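Local coordinates for protein Co-type Nitrile Hydratase beta subunit (Pseudomonas putida, PDB 3QYH) that forms the beta subunit of a cobalt-type nitrile hydratase, which probably hydrates nitriles to amides at a cobalt(III) centre, at residues E125-F131 and P182-Y186; T148-T154 and V209-Y215; L140-P144 and T154-V158. All blocks are in the same frame, centred on the assembly; numbering follows the deposited sequence.

Contact 1 of 3, residues E125-F131 and P182-Y186; sequences EGARARF and PQHVY
Phe-131 and Tyr-186 meet as an offset edge-to-face pair, the phenylalanine edge turned toward the tyrosine face with the ring planes 73° apart. CB of Phe-131 rests 4.0 Å from CZ of Tyr-186; CG of Phe-131 lies beside the backbone N (chi1 -48°), which brings CD2 of Phe-131 to 3.8 Å from CE1 of Tyr-186. Farther out, CZ of Phe-131 sits over the centre of the Arg-130 guanidinium, while CB of Arg-130 lies over the centre of one face of the phenylalanine ring. Leu-216 and Pro-218 of the last strand also pack on this side chain. The tyrosine OH accepts a weak bond of 3.3 Å from the backbone N of Phe-131, its stronger partner being the carboxylate of Asp-213.

Two residues earlier in the strand, the His-184 imidazole takes CB of Ala-129 almost on its normal, 3.5 Å from the ring centroid, in a CH-pi contact. Water 1 joins NE2 of His-184 to O of Ala-127, and ND1 is bonded to Asp-164. Water 2 accepts from N of His-184 and donates to O of Arg-128. One direct backbone bond, from N of Ala-127 to O of Pro-182 (2.9 Å), ties the other end. The irregular segment 125-131 is thus held to Pro-182 and the start of strand 183-191 largely by aromatic and CH-pi contacts and by water, with a single direct backbone-to-backbone bond.

Contact 2 of 3, residues T148-T154 and V209-Y215; sequences TRMPRYT and VDLWDDY
The Tyr-215 ring is sandwiched: CG of Met-150 lies over one face, displaced toward the rim, and CB of Trp-212 lies over the centre of the opposite face, while CD2 of Leu-211 reaches the edge in the ring plane. Met-150 doubles back at chi3 (69°), bringing CE to 3.5 Å from CB of Tyr-215 and SD to 5.2 Å from the ring centroid, a Met-aromatic contact above the face. The phenol oxygen accepts from the backbone N of Arg-149 (2.9 Å, N-H...O 155°) and is also bonded to Asp-172. A phenylalanine in place of Tyr-215 would probably leave the N-H of Arg-149 and the Asp-172 carboxylate without this shared partner.

Tyr-215 belongs to the short 3-10 turn leading into the final strand, a hallmark of SH3-like barrels, and at Val-209 of strand 206-212 a strand of the other subunit pairs in parallel, so that the sheet runs on across the interface. CB of Arg-149 touches CZ3 of Trp-212 at 3.5 Å, the guanidinium plane nearly perpendicular to the indole. The arginine's end turns away to a modified side chain of the other subunit, probably an oxidised cobalt ligand. Thr-154 CG2 meets Val-209 CG2 tip to tip at 3.9 Å, and OH of Tyr-153, hydrogen-bonded to an acidic side chain of the other subunit, approaches the same methyl.

Contact 3 of 3, residues L140-P144 and T154-V158; sequences LNKNP and TRGKV
Arg-155 and Asn-143 cross at a slant, the guanidinium and amide planes 67° apart, with OD1 of Asn-143 at the guanidinium edge, near its plane and 3.0 Å from NH1. The arginine takes up this position by leaving its backbone with CG beside the N (chi1 -62°) and then running extended to NE along the backbone of 140-144. CG passes O of Leu-140 at 4.0 Å and CD comes to 3.2 Å from O of Lys-142. That carbonyl oxygen also lies 3.0 Å from NH1, but approaches the guanidinium obliquely.

The amide of Asn-143 is turned so that its other end faces back along its own segment: ND2 donates to OD1 of Asn-141 (3.2 Å, N-H...O 139°) from above the acceptor's carbonyl plane. Asn-2 makes the main outside link, bonding to both OD1 of Asn-143 and NH1 of Arg-155. NH2 points to a different set of partners: O of Met-150, a weak, long ion pair with Asp-6, and weakly, at 3.3 Å, water 3, which donates to O of Pro-144.

The backbone turns sharply just after the arginine. Thr-154 to Lys-157 form a type II beta turn closed by N of Lys-157 on O of Thr-154 (3.0 Å), and the positive phi of Gly-156 is one at which a CB would collide with the preceding carbonyl oxygen. Both segments belong to the long connection between strands 136-139 and 158-168, at the position of the RT loop of SH3-like folds. Across this loop a buried arginine is surrounded mostly by neutral oxygens, carbonyl and amide, so its charge is probably stabilised by their dipoles, with Asp-6 contributing only a weak, distant counter-charge.

The three contacts lie in the SH3-like domain, with contact 2 in the middle: its centre is 14 Å from that of contact 1 and 8 Å from that of contact 3, which are themselves 19 Å apart without touching. Asp-213 makes the first bridge, OD1 lying 2.7 Å from NE of Arg-130 in a salt bridge and OD2 2.6 Å from OH of Tyr-186. Contacts 2 and 3 share Thr-154, and O of Tyr-215 lies 2.9 Å from N of Leu-140, a probable hydrogen bond. Contact 2 comes near the metal centre: the Arg-149 side chain is about 5 Å from the bound cobalt(III) ion.

Contact 1 of 3, residues E125-F131 and P182-Y186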
loop_
_atom_site.group_PDB
_atom_site.type_symbol
_atom_site.label_atom_id
_atom_site.label_comp_id
_atom_site.label_asym_id
_atom_site.label_seq_id
_atom_site.Cartn_x
_atom_site.Cartn_y
_atom_site.Cartn_z
ATOM N N GLU B 125 2.874 8.818 22.565
ATOM C CA GLU B 125 3.267 7.905 23.628
ATOM C C GLU B 125 2.630 6.535 23.485
ATOM O O GLU B 125 1.516 6.405 22.980
ATOM C CB GLU B 125 2.950 8.507 24.996
ATOM C CG GLU B 125 1.539 9.043 25.129
ATOM C CD GLU B 125 1.395 9.987 26.313
ATOM O OE1 GLU B 125 2.412 10.607 26.702
ATOM O OE2 GLU B 125 0.270 10.110 26.849
ATOM N N GLY B 126 3.362 5.513 23.908
ATOM C CA GLY B 126 2.877 4.143 23.853
ATOM C C GLY B 126 3.841 3.256 24.614
ATOM O O GLY B 126 4.748 3.768 25.265
ATOM N N ALA B 127 3.654 1.938 24.523
ATOM C CA ALA B 127 4.530 0.995 25.204
ATOM C C ALA B 127 5.995 1.267 24.868
ATOM O O ALA B 127 6.330 1.663 23.751
ATOM C CB ALA B 127 4.141 -0.443 24.856
ATOM N N ARG B 128 6.868 1.069 25.845
ATOM C CA ARG B 128 8.299 1.260 25.643
ATOM C C ARG B 128 8.851 0.234 24.651
ATOM O O ARG B 128 8.371 -0.891 24.568
ATOM C CB ARG B 128 9.043 1.131 26.987
ATOM C CG ARG B 128 8.804 -0.246 27.648
ATOM C CD ARG B 128 9.705 -0.688 28.847
ATOM N NE ARG B 128 11.044 -0.926 28.423
ATOM C CZ ARG B 128 11.823 -1.983 28.230
ATOM N NH1 ARG B 128 12.983 -1.615 27.745
ATOM N NH2 ARG B 128 11.590 -3.269 28.492
ATOM N N ALA B 129 9.878 0.619 23.907
ATOM C CA ALA B 129 10.513 -0.293 22.973
ATOM C C ALA B 129 11.304 -1.344 23.749
ATOM O O ALA B 129 12.116 -0.999 24.605
ATOM C CB ALA B 129 11.431 0.473 22.035
ATOM N N ARG B 130 11.051 -2.622 23.465
ATOM C CA ARG B 130 11.825 -3.702 24.076
ATOM C C ARG B 130 13.063 -4.033 23.262
ATOM O O ARG B 130 13.969 -4.682 23.762
ATOM C CB ARG B 130 10.977 -4.969 24.206
ATOM C CG ARG B 130 9.888 -4.896 25.238
ATOM C CD ARG B 130 9.245 -6.283 25.367
ATOM N NE ARG B 130 8.529 -6.647 24.148
ATOM C CZ ARG B 130 8.233 -7.892 23.780
ATOM N NH1 ARG B 130 8.622 -8.932 24.518
ATOM N NH2 ARG B 130 7.559 -8.099 22.657
ATOM N N PHE B 131 13.103 -3.610 22.000
ATOM C CA PHE B 131 14.192 -4.001 21.118
ATOM C C PHE B 131 14.989 -2.815 20.547
ATOM O O PHE B 131 14.476 -1.714 20.378
ATOM C CB PHE B 131 13.658 -4.901 19.990
ATOM C CG PHE B 131 12.772 -6.009 20.485
ATOM C CD1 PHE B 131 13.309 -7.104 21.133
ATOM C CD2 PHE B 131 11.401 -5.931 20.340
ATOM C CE1 PHE B 131 12.486 -8.109 21.621
ATOM C CE2 PHE B 131 10.576 -6.946 20.822
ATOM C CZ PHE B 131 11.130 -8.031 21.462
ATOM N N PRO B 182 -0.994 1.948 21.492
ATOM C CA PRO B 182 0.172 2.288 20.674
ATOM C C PRO B 182 1.465 1.649 21.193
ATOM O O PRO B 182 1.662 1.512 22.400
ATOM C CB PRO B 182 0.248 3.827 20.776
ATOM C CG PRO B 182 -1.058 4.245 21.324
ATOM C CD PRO B 182 -1.597 3.127 22.130
ATOM N N GLN B 183 2.324 1.243 20.271
ATOM C CA GLN B 183 3.570 0.581 20.628
ATOM C C GLN B 183 4.520 0.762 19.460
ATOM O O GLN B 183 4.127 1.261 18.396
ATOM C CB GLN B 183 3.335 -0.914 20.926
ATOM C CG GLN B 183 2.790 -1.709 19.725
ATOM C CD GLN B 183 2.539 -3.183 20.025
ATOM O OE1 GLN B 183 3.382 -3.865 20.621
ATOM N NE2 GLN B 183 1.374 -3.686 19.609
ATOM N N HIS B 184 5.776 0.376 19.656
ATOM C CA HIS B 184 6.769 0.508 18.616
ATOM C C HIS B 184 6.556 -0.436 17.436
ATOM O O HIS B 184 6.060 -1.570 17.590
ATOM C CB HIS B 184 8.172 0.327 19.194
ATOM C CG HIS B 184 8.662 1.523 19.950
ATOM N ND1 HIS B 184 9.596 2.394 19.438
ATOM C CD2 HIS B 184 8.306 2.014 21.161
ATOM C CE1 HIS B 184 9.827 3.354 20.320
ATOM N NE2 HIS B 184 9.052 3.152 21.368
ATOM N N VAL B 185 6.942 0.051 16.261
ATOM C CA VAL B 185 6.967 -0.747 15.041
ATOM C C VAL B 185 8.403 -0.782 14.555
ATOM O O VAL B 185 9.084 0.258 14.522
ATOM C CB VAL B 185 6.063 -0.120 13.953
ATOM C CG1 VAL B 185 6.286 -0.802 12.609
ATOM C CG2 VAL B 185 4.596 -0.196 14.375
ATOM N N TYR B 186 8.884 -1.964 14.199
ATOM C CA TYR B 186 10.260 -2.115 13.740
ATOM C C TYR B 186 10.244 -2.686 12.335
ATOM O O TYR B 186 9.374 -3.496 12.004
ATOM C CB TYR B 186 11.023 -3.103 14.632
ATOM C CG TYR B 186 10.926 -2.855 16.131
ATOM C CD1 TYR B 186 9.899 -3.410 16.892
ATOM C CD2 TYR B 186 11.886 -2.083 16.791
ATOM C CE1 TYR B 186 9.817 -3.183 18.256
ATOM C CE2 TYR B 186 11.815 -1.860 18.155
ATOM C CZ TYR B 186 10.791 -2.408 18.881
ATOM O OH TYR B 186 10.700 -2.196 20.232
HETATM O O HOH W 1 7.679 4.474 23.778
HETATM O O HOH W 2 6.658 -0.912 22.128
#

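Contact 2 of 3, residues T148-T154 and V209-Y215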
loop_
_atom_site.group_PDB
_atom_site.type_symbol
_atom_site.label_atom_id
_atom_site.label_comp_id
_atom_site.label_asym_id
_atom_site.label_seq_id
_atom_site.Cartn_x
_atom_site.Cartn_y
_atom_site.Cartn_z
ATOM N N THR B 148 -4.761 -8.909 11.898
ATOM C CA THR B 148 -3.378 -8.796 12.338
ATOM C C THR B 148 -2.477 -8.475 11.156
ATOM O O THR B 148 -2.859 -8.704 10.003
ATOM C CB THR B 148 -2.884 -10.098 13.031
ATOM O OG1 THR B 148 -1.683 -9.828 13.775
ATOM C CG2 THR B 148 -2.614 -11.214 12.002
ATOM N N ARG B 149 -1.280 -7.947 11.430
ATOM C CA ARG B 149 -0.378 -7.565 10.336
ATOM C C ARG B 149 0.920 -8.365 10.303
ATOM O O ARG B 149 1.868 -7.956 9.626
ATOM C CB ARG B 149 -0.049 -6.052 10.379
ATOM C CG ARG B 149 -1.276 -5.145 10.290
ATOM C CD ARG B 149 -2.020 -5.340 8.946
ATOM N NE ARG B 149 -1.281 -4.731 7.852
ATOM C CZ ARG B 149 -1.641 -4.776 6.576
ATOM N NH1 ARG B 149 -2.743 -5.423 6.190
ATOM N NH2 ARG B 149 -0.890 -4.157 5.686
ATOM N N MET B 150 0.972 -9.489 11.019
ATOM C CA MET B 150 2.109 -10.396 10.920
ATOM C C MET B 150 1.808 -11.455 9.892
ATOM O O MET B 150 0.978 -12.342 10.140
ATOM C CB MET B 150 2.471 -11.060 12.282
ATOM C CG MET B 150 1.328 -11.649 13.085
ATOM S SD MET B 150 1.945 -12.977 14.202
ATOM C CE MET B 150 2.895 -12.024 15.384
ATOM N N PRO B 151 2.450 -11.363 8.720
ATOM C CA PRO B 151 2.099 -12.334 7.679
ATOM C C PRO B 151 2.422 -13.753 8.133
ATOM O O PRO B 151 3.364 -13.965 8.906
ATOM C CB PRO B 151 2.992 -11.951 6.505
ATOM C CG PRO B 151 3.340 -10.462 6.744
ATOM C CD PRO B 151 3.454 -10.379 8.268
ATOM N N ARG B 152 1.643 -14.714 7.648
ATOM C CA ARG B 152 1.858 -16.107 8.006
ATOM C C ARG B 152 3.292 -16.527 7.716
ATOM O O ARG B 152 3.890 -17.253 8.505
ATOM C CB ARG B 152 0.898 -17.006 7.235
ATOM C CG ARG B 152 0.146 -17.955 8.131
ATOM C CD ARG B 152 -1.017 -18.690 7.433
ATOM N NE ARG B 152 -1.155 -20.031 8.007
ATOM C CZ ARG B 152 -1.967 -20.984 7.544
ATOM N NH1 ARG B 152 -2.011 -22.178 8.143
ATOM N NH2 ARG B 152 -2.732 -20.751 6.486
ATOM N N TYR B 153 3.852 -16.056 6.598
ATOM C CA TYR B 153 5.194 -16.492 6.193
ATOM C C TYR B 153 6.318 -16.080 7.159
ATOM O O TYR B 153 7.432 -16.595 7.064
ATOM C CB TYR B 153 5.523 -16.074 4.741
ATOM C CG TYR B 153 5.861 -14.598 4.543
ATOM C CD1 TYR B 153 4.885 -13.688 4.106
ATOM C CD2 TYR B 153 7.153 -14.118 4.780
ATOM C CE1 TYR B 153 5.190 -12.321 3.930
ATOM C CE2 TYR B 153 7.471 -12.774 4.587
ATOM C CZ TYR B 153 6.489 -11.880 4.171
ATOM O OH TYR B 153 6.825 -10.551 3.991
ATOM N N THR B 154 6.029 -15.159 8.079
ATOM C CA THR B 154 7.036 -14.706 9.042
ATOM C C THR B 154 6.951 -15.419 10.400
ATOM O O THR B 154 7.880 -15.337 11.208
ATOM C CB THR B 154 6.933 -13.173 9.326
ATOM O OG1 THR B 154 5.730 -12.897 10.038
ATOM C CG2 THR B 154 6.990 -12.336 8.039
ATOM N N VAL B 209 10.265 -6.782 6.848
ATOM C CA VAL B 209 8.847 -6.732 7.196
ATOM C C VAL B 209 8.647 -5.805 8.387
ATOM O O VAL B 209 9.441 -5.824 9.332
ATOM C CB VAL B 209 8.319 -8.156 7.563
ATOM C CG1 VAL B 209 6.793 -8.157 7.701
ATOM C CG2 VAL B 209 8.763 -9.200 6.518
ATOM N N ASP B 210 7.572 -5.018 8.380
ATOM C CA ASP B 210 7.318 -4.136 9.507
ATOM C C ASP B 210 6.395 -4.762 10.548
ATOM O O ASP B 210 5.253 -5.132 10.251
ATOM C CB ASP B 210 6.792 -2.772 9.030
ATOM C CG ASP B 210 7.796 -2.042 8.151
ATOM O OD1 ASP B 210 7.396 -1.081 7.455
ATOM O OD2 ASP B 210 8.988 -2.442 8.154
ATOM N N LEU B 211 6.893 -4.866 11.774
ATOM C CA LEU B 211 6.239 -5.690 12.777
ATOM C C LEU B 211 6.135 -4.936 14.093
ATOM O O LEU B 211 7.057 -4.208 14.467
ATOM C CB LEU B 211 7.023 -6.986 12.964
ATOM C CG LEU B 211 6.987 -7.898 11.734
ATOM C CD1 LEU B 211 8.034 -8.983 11.842
ATOM C CD2 LEU B 211 5.579 -8.521 11.512
ATOM N N TRP B 212 5.010 -5.107 14.779
ATOM C CA TRP B 212 4.770 -4.430 16.037
ATOM C C TRP B 212 5.508 -5.119 17.182
ATOM O O TRP B 212 5.762 -6.321 17.137
ATOM C CB TRP B 212 3.275 -4.366 16.324
ATOM C CG TRP B 212 2.543 -3.230 15.606
ATOM C CD1 TRP B 212 2.061 -2.075 16.169
ATOM C CD2 TRP B 212 2.224 -3.156 14.211
ATOM N NE1 TRP B 212 1.463 -1.295 15.207
ATOM C CE2 TRP B 212 1.545 -1.941 13.999
ATOM C CE3 TRP B 212 2.435 -4.005 13.122
ATOM C CZ2 TRP B 212 1.085 -1.554 12.742
ATOM C CZ3 TRP B 212 1.967 -3.615 11.879
ATOM C CH2 TRP B 212 1.293 -2.413 11.703
ATOM N N ASP B 213 5.858 -4.344 18.200
ATOM C CA ASP B 213 6.689 -4.809 19.312
ATOM C C ASP B 213 6.172 -6.117 19.914
ATOM O O ASP B 213 6.932 -7.079 20.053
ATOM C CB ASP B 213 6.776 -3.722 20.399
ATOM C CG ASP B 213 7.795 -4.045 21.470
ATOM O OD1 ASP B 213 7.570 -5.018 22.201
ATOM O OD2 ASP B 213 8.816 -3.320 21.581
ATOM N N ASP B 214 4.890 -6.173 20.261
ATOM C CA ASP B 214 4.391 -7.399 20.881
ATOM C C ASP B 214 4.107 -8.550 19.907
ATOM O O ASP B 214 3.541 -9.555 20.308
ATOM C CB ASP B 214 3.208 -7.143 21.835
ATOM C CG ASP B 214 1.936 -6.737 21.117
ATOM O OD1 ASP B 214 1.905 -6.732 19.865
ATOM O OD2 ASP B 214 0.956 -6.411 21.812
ATOM N N TYR B 215 4.511 -8.403 18.643
ATOM C CA TYR B 215 4.503 -9.522 17.696
ATOM C C TYR B 215 5.775 -10.337 17.902
ATOM O O TYR B 215 5.931 -11.420 17.330
ATOM C CB TYR B 215 4.537 -9.017 16.251
ATOM C CG TYR B 215 3.253 -8.453 15.670
ATOM C CD1 TYR B 215 2.104 -8.285 16.441
ATOM C CD2 TYR B 215 3.216 -8.061 14.332
ATOM C CE1 TYR B 215 0.925 -7.757 15.864
ATOM C CE2 TYR B 215 2.070 -7.529 13.756
ATOM C CZ TYR B 215 0.929 -7.379 14.513
ATOM O OH TYR B 215 -0.184 -6.829 13.884
#

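Contact 3 of 3, residues L140-P144 and T154-V158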
loop_
_atom_site.group_PDB
_atom_site.type_symbol
_atom_site.label_atom_id
_atom_site.label_comp_id
_atom_site.label_asym_id
_atom_site.label_seq_id
_atom_site.Cartn_x
_atom_site.Cartn_y
_atom_site.Cartn_z
ATOM N N LEU B 140 6.391 -14.216 16.969
ATOM C CA LEU B 140 5.568 -15.146 17.723
ATOM C C LEU B 140 4.635 -15.932 16.802
ATOM O O LEU B 140 4.109 -15.408 15.821
ATOM C CB LEU B 140 4.759 -14.422 18.801
ATOM C CG LEU B 140 5.582 -13.725 19.893
ATOM C CD1 LEU B 140 4.678 -12.981 20.856
ATOM C CD2 LEU B 140 6.434 -14.737 20.642
ATOM N N ASN B 141 4.442 -17.207 17.119
ATOM C CA ASN B 141 3.469 -17.995 16.391
ATOM C C ASN B 141 2.090 -17.708 16.946
ATOM O O ASN B 141 1.693 -18.270 17.967
ATOM C CB ASN B 141 3.789 -19.486 16.498
ATOM C CG ASN B 141 2.867 -20.334 15.640
ATOM O OD1 ASN B 141 2.261 -19.840 14.689
ATOM N ND2 ASN B 141 2.776 -21.619 15.955
ATOM N N LYS B 142 1.361 -16.811 16.287
ATOM C CA LYS B 142 -0.000 -16.511 16.712
ATOM C C LYS B 142 -0.920 -16.712 15.539
ATOM O O LYS B 142 -0.516 -16.581 14.392
ATOM C CB LYS B 142 -0.109 -15.081 17.246
ATOM C CG LYS B 142 1.084 -14.694 18.099
ATOM C CD LYS B 142 0.777 -13.560 19.031
ATOM C CE LYS B 142 0.047 -14.080 20.269
ATOM N NZ LYS B 142 -0.126 -13.004 21.288
ATOM N N ASN B 143 -2.162 -17.067 15.812
ATOM C CA ASN B 143 -3.060 -17.344 14.713
ATOM C C ASN B 143 -4.437 -16.800 15.000
ATOM O O ASN B 143 -5.404 -17.547 15.031
ATOM C CB ASN B 143 -3.078 -18.853 14.404
ATOM C CG ASN B 143 -1.785 -19.323 13.803
ATOM O OD1 ASN B 143 -1.559 -19.167 12.593
ATOM N ND2 ASN B 143 -0.907 -19.882 14.638
ATOM N N PRO B 144 -4.528 -15.472 15.188
ATOM C CA PRO B 144 -5.796 -14.845 15.550
ATOM C C PRO B 144 -6.793 -14.989 14.421
ATOM O O PRO B 144 -6.375 -14.979 13.265
ATOM C CB PRO B 144 -5.444 -13.361 15.686
ATOM C CG PRO B 144 -4.131 -13.171 15.032
ATOM C CD PRO B 144 -3.466 -14.505 14.870
ATOM N N THR B 154 6.029 -15.159 8.079
ATOM C CA THR B 154 7.036 -14.706 9.042
ATOM C C THR B 154 6.951 -15.419 10.400
ATOM O O THR B 154 7.880 -15.337 11.208
ATOM C CB THR B 154 6.933 -13.173 9.326
ATOM O OG1 THR B 154 5.730 -12.897 10.038
ATOM C CG2 THR B 154 6.990 -12.336 8.039
ATOM N N ARG B 155 5.842 -16.105 10.658
ATOM C CA ARG B 155 5.591 -16.597 12.010
ATOM C C ARG B 155 6.574 -17.706 12.441
ATOM O O ARG B 155 6.836 -18.642 11.702
ATOM C CB ARG B 155 4.120 -17.013 12.173
ATOM C CG ARG B 155 3.196 -15.824 11.976
ATOM C CD ARG B 155 1.733 -16.162 12.136
ATOM N NE ARG B 155 0.914 -15.171 11.437
ATOM C CZ ARG B 155 -0.359 -15.372 11.099
ATOM N NH1 ARG B 155 -0.958 -16.519 11.417
ATOM N NH2 ARG B 155 -1.038 -14.441 10.447
ATOM N N GLY B 156 7.129 -17.561 13.633
ATOM C CA GLY B 156 8.136 -18.492 14.106
ATOM C C GLY B 156 9.525 -18.249 13.548
ATOM O O GLY B 156 10.468 -18.963 13.907
ATOM N N LYS B 157 9.677 -17.261 12.670
ATOM C CA LYS B 157 10.972 -17.065 12.019
ATOM C C LYS B 157 11.826 -16.038 12.775
ATOM O O LYS B 157 11.300 -15.193 13.504
ATOM C CB LYS B 157 10.801 -16.647 10.559
ATOM C CG LYS B 157 9.987 -17.624 9.711
ATOM C CD LYS B 157 10.656 -18.982 9.671
ATOM C CE LYS B 157 10.150 -19.845 8.514
ATOM N NZ LYS B 157 8.697 -19.996 8.527
ATOM N N VAL B 158 13.139 -16.114 12.583
ATOM C CA VAL B 158 14.075 -15.257 13.317
ATOM C C VAL B 158 14.650 -14.213 12.380
ATOM O O VAL B 158 15.136 -14.534 11.294
ATOM C CB VAL B 158 15.252 -16.086 13.925
ATOM C CG1 VAL B 158 16.408 -15.180 14.348
ATOM C CG2 VAL B 158 14.757 -16.957 15.093
HETATM O O HOH W 3 -4.134 -14.755 11.608
#